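Local coordinates for protein pyridoxine 4-oxidase (Mesorhizobium loti, PDB 4HA6) that oxidises the 4-hydroxymethyl group of pyridoxine to an aldehyde with FAD as cofactor and oxygen as electron acceptor, as a member of the GMC oxidoreductase family, at residues Met90-Ala102 against Trp112-Glu125. Numbering follows the deposited sequence.
Sequences MGYMRGHPSDFQA and WGWDELLPVFQAIE. With FAD (flavin-adenine dinucleotide), chain B.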
ATOM      1  N   MET A  90       3.036  -5.903  -7.359  1.00 28.33           N
ATOM      2  CA  MET A  90       3.643  -7.052  -6.671  1.00 13.79           C
ATOM      3  C   MET A  90       5.056  -6.873  -6.072  1.00 13.79           C
ATOM      4  O   MET A  90       5.745  -7.858  -5.794  1.00 14.17           O
ATOM      5  CB  MET A  90       3.482  -8.366  -7.472  1.00 14.95           C
ATOM      6  CG  MET A  90       3.917  -8.354  -8.943  1.00 33.71           C
ATOM      7  SD  MET A  90       2.707  -9.127 -10.055  1.00 29.62           S
ATOM      8  CE  MET A  90       1.961  -7.657 -10.783  1.00 24.04           C
ATOM      9  N   GLY A  91       5.465  -5.627  -5.836  1.00 11.83           N
ATOM     10  CA  GLY A  91       6.724  -5.367  -5.163  1.00  8.31           C
ATOM     11  C   GLY A  91       6.594  -5.759  -3.707  1.00 12.16           C
ATOM     12  O   GLY A  91       5.539  -5.517  -3.095  1.00  9.70           O
ATOM     13  N   TYR A  92       7.640  -6.377  -3.158  1.00 10.03           N
ATOM     14  CA  TYR A  92       7.667  -6.732  -1.735  1.00  9.06           C
ATOM     15  C   TYR A  92       8.801  -5.987  -1.022  1.00 12.10           C
ATOM     16  O   TYR A  92       9.988  -6.295  -1.224  1.00  6.46           O
ATOM     17  CB  TYR A  92       7.842  -8.240  -1.558  1.00  6.69           C
ATOM     18  CG  TYR A  92       7.723  -8.715  -0.123  1.00  5.73           C
ATOM     19  CD1 TYR A  92       6.474  -8.915   0.469  1.00  5.26           C
ATOM     20  CD2 TYR A  92       8.862  -8.967   0.638  1.00  5.68           C
ATOM     21  CE1 TYR A  92       6.363  -9.362   1.788  1.00  8.51           C
ATOM     22  CE2 TYR A  92       8.764  -9.413   1.958  1.00  7.75           C
ATOM     23  CZ  TYR A  92       7.519  -9.601   2.524  1.00  9.80           C
ATOM     24  OH  TYR A  92       7.445 -10.030   3.829  1.00  4.52           O
ATOM     25  N   MET A  93       8.431  -5.002  -0.204  1.00  3.69           N
ATOM     26  CA  MET A  93       9.390  -4.214   0.566  1.00  3.74           C
ATOM     27  C   MET A  93       8.912  -4.159   2.013  1.00  7.03           C
ATOM     28  O   MET A  93       7.874  -3.558   2.283  1.00  1.44           O
ATOM     29  CB  MET A  93       9.453  -2.770   0.027  1.00  5.71           C
ATOM     30  CG  MET A  93      10.190  -2.582  -1.301  1.00  3.32           C
ATOM     31  SD  MET A  93       9.281  -3.128  -2.776  1.00  9.73           S
ATOM     32  CE  MET A  93      10.084  -2.079  -4.002  1.00  5.31           C
ATOM     33  N   ARG A  94       9.649  -4.764   2.943  1.00  5.97           N
ATOM     34  CA  ARG A  94       9.255  -4.704   4.354  1.00  7.40           C
ATOM     35  C   ARG A  94       9.187  -3.259   4.844  1.00 10.93           C
ATOM     36  O   ARG A  94       8.257  -2.864   5.546  1.00  6.31           O
ATOM     37  CB  ARG A  94      10.254  -5.461   5.239  1.00  6.20           C
ATOM     38  CG  ARG A  94      10.313  -6.958   5.041  1.00  8.05           C
ATOM     39  CD  ARG A  94      11.450  -7.519   5.905  1.00  8.37           C
ATOM     40  NE  ARG A  94      11.439  -8.979   5.921  1.00  6.73           N
ATOM     41  CZ  ARG A  94      12.322  -9.727   6.576  1.00 10.16           C
ATOM     42  NH1 ARG A  94      13.300  -9.156   7.274  1.00  7.08           N
ATOM     43  NH2 ARG A  94      12.231 -11.046   6.527  1.00 11.17           N
ATOM     44  N   GLY A  95      10.174  -2.462   4.449  1.00  9.34           N
ATOM     45  CA  GLY A  95      10.340  -1.141   5.017  1.00  9.43           C
ATOM     46  C   GLY A  95      11.686  -1.130   5.721  1.00  8.69           C
ATOM     47  O   GLY A  95      12.379  -2.152   5.736  1.00  5.04           O
ATOM     48  N   HIS A  96      12.058   0.015   6.292  1.00  9.70           N
ATOM     49  CA  HIS A  96      13.328   0.171   6.998  1.00  3.66           C
ATOM     50  C   HIS A  96      13.065   0.171   8.497  1.00  9.36           C
ATOM     51  O   HIS A  96      12.048   0.707   8.935  1.00 12.38           O
ATOM     52  CB  HIS A  96      13.967   1.496   6.583  1.00  5.97           C
ATOM     53  CG  HIS A  96      15.299   1.752   7.215  1.00 12.18           C
ATOM     54  ND1 HIS A  96      15.438   2.421   8.413  1.00  8.39           N
ATOM     55  CD2 HIS A  96      16.554   1.428   6.817  1.00  8.72           C
ATOM     56  CE1 HIS A  96      16.721   2.509   8.720  1.00  9.34           C
ATOM     57  NE2 HIS A  96      17.417   1.905   7.772  1.00  6.91           N
ATOM     58  N   PRO A  97      13.967  -0.432   9.292  1.00 13.70           N
ATOM     59  CA  PRO A  97      13.779  -0.537  10.750  1.00  8.29           C
ATOM     60  C   PRO A  97      13.351   0.770  11.425  1.00 11.78           C
ATOM     61  O   PRO A  97      12.508   0.743  12.333  1.00  9.70           O
ATOM     62  CB  PRO A  97      15.172  -0.926  11.248  1.00  4.80           C
ATOM     63  CG  PRO A  97      15.712  -1.798  10.125  1.00 11.00           C
ATOM     64  CD  PRO A  97      15.190  -1.131   8.840  1.00  7.65           C
ATOM     65  N   SER A  98      13.923   1.892  10.994  1.00  8.43           N
ATOM     66  CA  SER A  98      13.562   3.190  11.557  1.00  9.69           C
ATOM     67  C   SER A  98      12.091   3.552  11.299  1.00 13.37           C
ATOM     68  O   SER A  98      11.486   4.284  12.098  1.00  9.10           O
ATOM     69  CB  SER A  98      14.482   4.281  11.024  1.00  8.07           C
ATOM     70  OG  SER A  98      15.824   4.072  11.442  1.00 12.07           O
ATOM     71  N   ASP A  99      11.521   3.050  10.196  1.00  7.07           N
ATOM     72  CA  ASP A  99      10.098   3.281   9.898  1.00  5.33           C
ATOM     73  C   ASP A  99       9.261   2.758  11.052  1.00  7.17           C
ATOM     74  O   ASP A  99       8.268   3.364  11.453  1.00  6.53           O
ATOM     75  CB  ASP A  99       9.638   2.526   8.641  1.00  4.09           C
ATOM     76  CG  ASP A  99      10.356   2.951   7.377  1.00  7.08           C
ATOM     77  OD1 ASP A  99      11.014   4.015   7.372  1.00 10.92           O
ATOM     78  OD2 ASP A  99      10.229   2.220   6.357  1.00  7.17           O
ATOM     79  N   PHE A 100       9.662   1.602  11.567  1.00 10.74           N
ATOM     80  CA  PHE A 100       8.892   0.917  12.592  1.00  8.65           C
ATOM     81  C   PHE A 100       9.207   1.446  13.988  1.00 10.77           C
ATOM     82  O   PHE A 100       8.374   1.343  14.891  1.00  5.67           O
ATOM     83  CB  PHE A 100       9.091  -0.596  12.483  1.00  7.87           C
ATOM     84  CG  PHE A 100       8.604  -1.161  11.186  1.00  6.62           C
ATOM     85  CD1 PHE A 100       7.243  -1.348  10.967  1.00  5.15           C
ATOM     86  CD2 PHE A 100       9.501  -1.482  10.171  1.00  8.11           C
ATOM     87  CE1 PHE A 100       6.782  -1.863   9.760  1.00  5.31           C
ATOM     88  CE2 PHE A 100       9.047  -2.004   8.959  1.00  6.54           C
ATOM     89  CZ  PHE A 100       7.694  -2.186   8.748  1.00  7.04           C
ATOM     90  N   GLN A 101      10.389   2.041  14.158  1.00  7.17           N
ATOM     91  CA  GLN A 101      10.696   2.729  15.402  1.00  6.98           C
ATOM     92  C   GLN A 101       9.652   3.805  15.665  1.00  9.56           C
ATOM     93  O   GLN A 101       9.238   4.014  16.808  1.00 10.33           O
ATOM     94  CB  GLN A 101      12.098   3.356  15.368  1.00 13.44           C
ATOM     95  CG  GLN A 101      12.463   4.089  16.669  1.00 13.69           C
ATOM     96  CD  GLN A 101      12.419   3.173  17.891  1.00 20.56           C
ATOM     97  OE1 GLN A 101      13.043   2.109  17.906  1.00 27.07           O
ATOM     98  NE2 GLN A 101      11.672   3.580  18.919  1.00 20.46           N
ATOM     99  N   ALA A 102       9.226   4.485  14.603  1.00  9.71           N
ATOM    100  CA  ALA A 102       8.185   5.499  14.715  1.00  7.83           C
ATOM    101  C   ALA A 102       6.842   4.892  15.135  1.00  7.82           C
ATOM    102  O   ALA A 102       6.056   5.549  15.823  1.00 13.01           O
ATOM    103  CB  ALA A 102       8.049   6.281  13.412  1.00  7.17           C
ATOM    104  N   TRP A 112       5.711  -3.551  17.681  1.00  7.16           N
ATOM    105  CA  TRP A 112       5.631  -2.912  16.386  1.00  7.01           C
ATOM    106  C   TRP A 112       7.002  -2.469  15.908  1.00  9.14           C
ATOM    107  O   TRP A 112       7.113  -1.744  14.920  1.00  9.97           O
ATOM    108  CB  TRP A 112       4.663  -1.723  16.465  1.00  8.70           C
ATOM    109  CG  TRP A 112       3.230  -2.175  16.706  1.00  8.65           C
ATOM    110  CD1 TRP A 112       2.441  -1.911  17.802  1.00  6.46           C
ATOM    111  CD2 TRP A 112       2.441  -2.998  15.840  1.00  3.76           C
ATOM    112  NE1 TRP A 112       1.201  -2.508  17.649  1.00  5.54           N
ATOM    113  CE2 TRP A 112       1.182  -3.182  16.453  1.00  6.78           C
ATOM    114  CE3 TRP A 112       2.671  -3.588  14.596  1.00 10.09           C
ATOM    115  CZ2 TRP A 112       0.175  -3.931  15.869  1.00 10.07           C
ATOM    116  CZ3 TRP A 112       1.671  -4.332  14.023  1.00 14.56           C
ATOM    117  CH2 TRP A 112       0.438  -4.497  14.655  1.00  4.15           C
ATOM    118  N   GLY A 113       8.048  -2.891  16.619  1.00  8.48           N
ATOM    119  CA  GLY A 113       9.414  -2.568  16.235  1.00  8.03           C
ATOM    120  C   GLY A 113      10.003  -3.637  15.337  1.00  8.59           C
ATOM    121  O   GLY A 113       9.524  -4.778  15.336  1.00  7.58           O
ATOM    122  N   TRP A 114      11.024  -3.267  14.565  1.00  4.66           N
ATOM    123  CA  TRP A 114      11.662  -4.179  13.618  1.00  9.71           C
ATOM    124  C   TRP A 114      12.053  -5.530  14.250  1.00  8.56           C
ATOM    125  O   TRP A 114      11.809  -6.595  13.667  1.00  7.57           O
ATOM    126  CB  TRP A 114      12.906  -3.511  13.028  1.00  9.68           C
ATOM    127  CG  TRP A 114      13.635  -4.350  12.022  1.00 13.12           C
ATOM    128  CD1 TRP A 114      14.726  -5.150  12.249  1.00 14.06           C
ATOM    129  CD2 TRP A 114      13.344  -4.455  10.623  1.00  6.64           C
ATOM    130  NE1 TRP A 114      15.117  -5.758  11.076  1.00 14.27           N
ATOM    131  CE2 TRP A 114      14.287  -5.350  10.063  1.00 14.22           C
ATOM    132  CE3 TRP A 114      12.371  -3.886   9.791  1.00  9.98           C
ATOM    133  CZ2 TRP A 114      14.295  -5.680   8.700  1.00 10.82           C
ATOM    134  CZ3 TRP A 114      12.370  -4.220   8.444  1.00  8.37           C
ATOM    135  CH2 TRP A 114      13.332  -5.105   7.908  1.00  8.63           C
ATOM    136  N   ASP A 115      12.658  -5.481  15.438  1.00 10.99           N
ATOM    137  CA  ASP A 115      13.133  -6.694  16.109  1.00 15.80           C
ATOM    138  C   ASP A 115      12.000  -7.679  16.371  1.00 16.51           C
ATOM    139  O   ASP A 115      12.159  -8.878  16.158  1.00 10.48           O
ATOM    140  CB  ASP A 115      13.813  -6.355  17.438  1.00 14.26           C
ATOM    141  CG  ASP A 115      15.175  -5.718  17.253  1.00 23.99           C
ATOM    142  OD1 ASP A 115      15.797  -5.909  16.183  1.00 20.78           O
ATOM    143  OD2 ASP A 115      15.623  -5.025  18.191  1.00 34.44           O
ATOM    144  N   GLU A 116      10.858  -7.172  16.834  1.00 11.96           N
ATOM    145  CA  GLU A 116       9.717  -8.044  17.131  1.00 12.98           C
ATOM    146  C   GLU A 116       8.975  -8.406  15.853  1.00 12.74           C
ATOM    147  O   GLU A 116       8.380  -9.478  15.755  1.00 13.98           O
ATOM    148  CB  GLU A 116       8.773  -7.393  18.140  1.00 12.05           C
ATOM    149  CG  GLU A 116       9.433  -7.037  19.481  1.00 21.07           C
ATOM    150  CD  GLU A 116       9.417  -8.170  20.499  1.00 32.66           C
ATOM    151  OE1 GLU A 116       9.383  -9.354  20.092  1.00 44.04           O
ATOM    152  OE2 GLU A 116       9.444  -7.864  21.715  1.00 33.63           O
ATOM    153  N   LEU A 117       9.011  -7.516  14.868  1.00 10.63           N
ATOM    154  CA  LEU A 117       8.364  -7.798  13.581  1.00 11.43           C
ATOM    155  C   LEU A 117       9.148  -8.841  12.788  1.00  7.21           C
ATOM    156  O   LEU A 117       8.582  -9.561  11.970  1.00  9.73           O
ATOM    157  CB  LEU A 117       8.213  -6.516  12.760  1.00  7.80           C
ATOM    158  CG  LEU A 117       7.064  -5.630  13.252  1.00 13.11           C
ATOM    159  CD1 LEU A 117       6.980  -4.355  12.449  1.00  9.30           C
ATOM    160  CD2 LEU A 117       5.744  -6.375  13.197  1.00 10.40           C
ATOM    161  N   LEU A 118      10.451  -8.932  13.047  1.00 11.64           N
ATOM    162  CA  LEU A 118      11.326  -9.853  12.308  1.00 12.23           C
ATOM    163  C   LEU A 118      10.768 -11.295  12.226  1.00 14.39           C
ATOM    164  O   LEU A 118      10.615 -11.831  11.120  1.00  9.65           O
ATOM    165  CB  LEU A 118      12.758  -9.792  12.861  1.00 18.09           C
ATOM    166  CG  LEU A 118      13.952  -9.702  11.912  1.00 21.27           C
ATOM    167  CD1 LEU A 118      13.633  -8.979  10.619  1.00 19.78           C
ATOM    168  CD2 LEU A 118      15.086  -8.991  12.631  1.00 22.87           C
ATOM    169  N   PRO A 119      10.407 -11.907  13.375  1.00  9.22           N
ATOM    170  CA  PRO A 119       9.804 -13.247  13.271  1.00 10.25           C
ATOM    171  C   PRO A 119       8.450 -13.237  12.560  1.00 11.55           C
ATOM    172  O   PRO A 119       8.024 -14.276  12.060  1.00  9.70           O
ATOM    173  CB  PRO A 119       9.582 -13.654  14.734  1.00 16.29           C
ATOM    174  CG  PRO A 119      10.448 -12.763  15.541  1.00 15.13           C
ATOM    175  CD  PRO A 119      10.545 -11.476  14.781  1.00 16.60           C
ATOM    176  N   VAL A 120       7.769 -12.091  12.543  1.00 10.20           N
ATOM    177  CA  VAL A 120       6.474 -11.993  11.857  1.00  6.84           C
ATOM    178  C   VAL A 120       6.660 -11.993  10.339  1.00  8.20           C
ATOM    179  O   VAL A 120       6.012 -12.774   9.631  1.00 10.57           O
ATOM    180  CB  VAL A 120       5.655 -10.757  12.328  1.00 15.04           C
ATOM    181  CG1 VAL A 120       4.446 -10.505  11.420  1.00  6.13           C
ATOM    182  CG2 VAL A 120       5.208 -10.927  13.785  1.00  9.62           C
ATOM    183  N   PHE A 121       7.545 -11.127   9.840  1.00  5.75           N
ATOM    184  CA  PHE A 121       7.894 -11.132   8.417  1.00  9.41           C
ATOM    185  C   PHE A 121       8.351 -12.539   8.000  1.00  8.46           C
ATOM    186  O   PHE A 121       7.868 -13.099   7.022  1.00 13.19           O
ATOM    187  CB  PHE A 121       9.001 -10.112   8.138  1.00  4.51           C
ATOM    188  CG  PHE A 121       8.516  -8.692   8.047  1.00  8.17           C
ATOM    189  CD1 PHE A 121       9.100  -7.699   8.825  1.00 13.25           C
ATOM    190  CD2 PHE A 121       7.490  -8.343   7.176  1.00 10.60           C
ATOM    191  CE1 PHE A 121       8.665  -6.390   8.752  1.00 11.41           C
ATOM    192  CE2 PHE A 121       7.043  -7.025   7.096  1.00  8.10           C
ATOM    193  CZ  PHE A 121       7.641  -6.049   7.890  1.00  8.54           C
ATOM    194  N   GLN A 122       9.269 -13.110   8.770  1.00  9.67           N
ATOM    195  CA  GLN A 122       9.763 -14.458   8.502  1.00  8.60           C
ATOM    196  C   GLN A 122       8.663 -15.519   8.420  1.00  9.34           C
ATOM    197  O   GLN A 122       8.736 -16.414   7.581  1.00  8.89           O
ATOM    198  CB  GLN A 122      10.825 -14.852   9.541  1.00  9.12           C
ATOM    199  CG  GLN A 122      12.083 -13.975   9.499  1.00 10.84           C
ATOM    200  CD  GLN A 122      12.955 -14.159  10.723  1.00 12.05           C
ATOM    201  OE1 GLN A 122      12.635 -14.953  11.600  1.00 15.06           O
ATOM    202  NE2 GLN A 122      14.057 -13.419  10.793  1.00 14.96           N
ATOM    203  N   ALA A 123       7.655 -15.440   9.293  1.00 11.52           N
ATOM    204  CA  ALA A 123       6.531 -16.384   9.227  1.00 12.69           C
ATOM    205  C   ALA A 123       5.732 -16.216   7.929  1.00 15.47           C
ATOM    206  O   ALA A 123       5.119 -17.170   7.424  1.00 10.34           O
ATOM    207  CB  ALA A 123       5.615 -16.224  10.431  1.00 13.07           C
ATOM    208  N   ILE A 124       5.734 -14.999   7.391  1.00 11.57           N
ATOM    209  CA  ILE A 124       4.975 -14.710   6.184  1.00  7.38           C
ATOM    210  C   ILE A 124       5.712 -15.180   4.926  1.00 12.38           C
ATOM    211  O   ILE A 124       5.099 -15.697   3.980  1.00  9.43           O
ATOM    212  CB  ILE A 124       4.674 -13.209   6.097  1.00  7.91           C
ATOM    213  CG1 ILE A 124       3.492 -12.861   7.008  1.00  8.03           C
ATOM    214  CG2 ILE A 124       4.394 -12.793   4.656  1.00  7.20           C
ATOM    215  CD1 ILE A 124       3.411 -11.395   7.391  1.00  9.15           C
ATOM    216  N   GLU A 125       7.034 -15.022   4.941  1.00 10.73           N
ATOM    217  CA  GLU A 125       7.851 -15.167   3.736  1.00 13.38           C
ATOM    218  C   GLU A 125       8.281 -16.592   3.383  1.00 14.65           C
ATOM    219  O   GLU A 125       8.665 -17.373   4.261  1.00 13.75           O
ATOM    220  CB  GLU A 125       9.095 -14.300   3.895  1.00  7.81           C
ATOM    221  CG  GLU A 125       8.747 -12.837   3.915  1.00 11.73           C
ATOM    222  CD  GLU A 125       9.808 -11.995   4.548  1.00 10.17           C
ATOM    223  OE1 GLU A 125      10.856 -12.547   4.962  1.00 15.38           O
ATOM    224  OE2 GLU A 125       9.588 -10.775   4.636  1.00  8.10           O
TER
HETATM  225  PA  FAD B 601      -7.223  -3.991   0.525  1.00  5.73           P
HETATM  226  O1A FAD B 601      -6.238  -5.076   0.110  1.00 11.80           O
HETATM  227  O2A FAD B 601      -7.508  -2.871  -0.436  1.00 14.87           O
HETATM  228  O5B FAD B 601      -8.606  -4.738   0.911  1.00 10.88           O
HETATM  229  C5B FAD B 601      -9.849  -4.076   1.127  1.00  9.36           C
HETATM  230  C4B FAD B 601     -10.915  -5.110   0.792  1.00  7.48           C
HETATM  231  O4B FAD B 601     -12.130  -4.876   1.511  1.00  9.63           O
HETATM  232  C3B FAD B 601     -11.266  -5.064  -0.689  1.00 14.77           C
HETATM  233  O3B FAD B 601     -11.295  -6.426  -1.146  1.00  7.86           O
HETATM  234  C2B FAD B 601     -12.654  -4.428  -0.740  1.00  9.88           C
HETATM  235  O2B FAD B 601     -13.420  -4.918  -1.855  1.00 13.44           O
HETATM  236  C1B FAD B 601     -13.249  -4.834   0.606  1.00  9.52           C
HETATM  237  N9A FAD B 601     -14.247  -3.879   1.175  1.00  6.29           N
HETATM  238  C8A FAD B 601     -14.148  -2.533   1.215  1.00  7.45           C
HETATM  239  N7A FAD B 601     -15.236  -1.995   1.831  1.00  6.62           N
HETATM  240  C5A FAD B 601     -16.055  -3.007   2.204  1.00  8.04           C
HETATM  241  C6A FAD B 601     -17.362  -3.131   2.901  1.00  9.04           C
HETATM  242  N6A FAD B 601     -18.036  -2.023   3.347  1.00  5.51           N
HETATM  243  N1A FAD B 601     -17.862  -4.386   3.086  1.00 12.05           N
HETATM  244  C2A FAD B 601     -17.204  -5.486   2.665  1.00 11.02           C
HETATM  245  N3A FAD B 601     -16.011  -5.432   2.030  1.00 10.89           N
HETATM  246  C4A FAD B 601     -15.393  -4.245   1.772  1.00  7.67           C
HETATM  247  N1  FAD B 601       1.956  -2.526  -2.319  1.00  3.53           N
HETATM  248  C2  FAD B 601       3.183  -3.080  -2.321  1.00  5.81           C
HETATM  249  O2  FAD B 601       3.731  -3.316  -1.222  1.00  5.95           O
HETATM  250  N3  FAD B 601       3.850  -3.360  -3.457  1.00  6.79           N
HETATM  251  C4  FAD B 601       3.326  -3.125  -4.673  1.00 17.18           C
HETATM  252  O4  FAD B 601       3.968  -3.379  -5.726  1.00 23.04           O
HETATM  253  C4X FAD B 601       1.978  -2.517  -4.752  1.00 13.55           C
HETATM  254  N5  FAD B 601       1.385  -2.232  -5.930  1.00 19.64           N
HETATM  255  C5X FAD B 601       0.141  -1.693  -5.973  1.00 22.62           C
HETATM  256  C6  FAD B 601      -0.466  -1.412  -7.195  1.00 21.04           C
HETATM  257  C7  FAD B 601      -1.745  -0.867  -7.239  1.00 21.08           C
HETATM  258  C7M FAD B 601      -2.389  -0.572  -8.572  1.00 14.12           C
HETATM  259  C8  FAD B 601      -2.474  -0.582  -5.972  1.00 18.15           C
HETATM  260  C8M FAD B 601      -3.855   0.015  -6.024  1.00 13.74           C
HETATM  261  C9  FAD B 601      -1.878  -0.861  -4.743  1.00  9.98           C
HETATM  262  C9A FAD B 601      -0.592  -1.400  -4.709  1.00 12.21           C
HETATM  263  N10 FAD B 601       0.022  -1.682  -3.475  1.00 10.91           N
HETATM  264  C10 FAD B 601       1.309  -2.238  -3.468  1.00  8.81           C
HETATM  265  C1' FAD B 601      -0.678  -1.389  -2.218  1.00 10.97           C
HETATM  266  C2' FAD B 601      -1.212  -2.635  -1.532  1.00 10.50           C
HETATM  267  O2' FAD B 601      -1.872  -3.480  -2.488  1.00 13.30           O
HETATM  268  C3' FAD B 601      -2.198  -2.165  -0.460  1.00  9.79           C
HETATM  269  O3' FAD B 601      -1.541  -1.184   0.360  1.00  5.53           O
HETATM  270  C4' FAD B 601      -2.685  -3.320   0.396  1.00 10.95           C
HETATM  271  O4' FAD B 601      -3.277  -4.301  -0.475  1.00 14.26           O
HETATM  272  C5' FAD B 601      -3.689  -2.850   1.453  1.00  6.90           C
HETATM  273  O5' FAD B 601      -4.417  -3.987   1.911  1.00 11.88           O
HETATM  274  P   FAD B 601      -5.646  -3.786   2.919  1.00 12.17           P
HETATM  275  O1P FAD B 601      -6.019  -5.113   3.568  1.00  8.76           O
HETATM  276  O2P FAD B 601      -5.385  -2.581   3.799  1.00  5.02           O
HETATM  277  O3P FAD B 601      -6.817  -3.325   1.925  1.00  7.05           O
HETATM  278  O   HOH W   1      12.362  -0.759  14.868  1.00  9.65           O
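R94 and E125 meet in a side-on salt bridge with the two flat groups nearly coplanar. R94 NE donates to E125 OE2 at 2.9 Å and R94 NH2 to E125 OE1 at 2.6 Å, each oxygen accepting through its syn lone pair. The hydroxyl of Y92 also donates to E125 OE2, over a very short 2.4 Å whose exact length is doubtful, so that oxygen appears to take a second bond; the tyrosine ring stands 81° from the carboxylate plane. With its chain extended from CG to NE, R94 runs across F121, and R94 CG sits 3.7 Å from the centroid of that ring in a CH-pi contact. F100 CZ reaches the F121 edge, while L117 CD1 lies over a face of F100, 3.4 Å from F100 CD1. W114 is sandwiched between P97 CG on one face and L118 CD1 of its own helix on the other. Farther out, a water bridges P97 O and W114 N, and a capping box of H96 and D99 starts helix 97-107. Beyond the carboxylate, G136 N bonds E125 OE1 and I134 O accepts from R94 NH2. A leucine in place of R94 would probably leave the buried E125 carboxylate without its countercharge. This buried ion pair ties the chain just past helix 114-124 to the loop whose G91 bonds O4 and N3 of the flavin's pyrimidine ring.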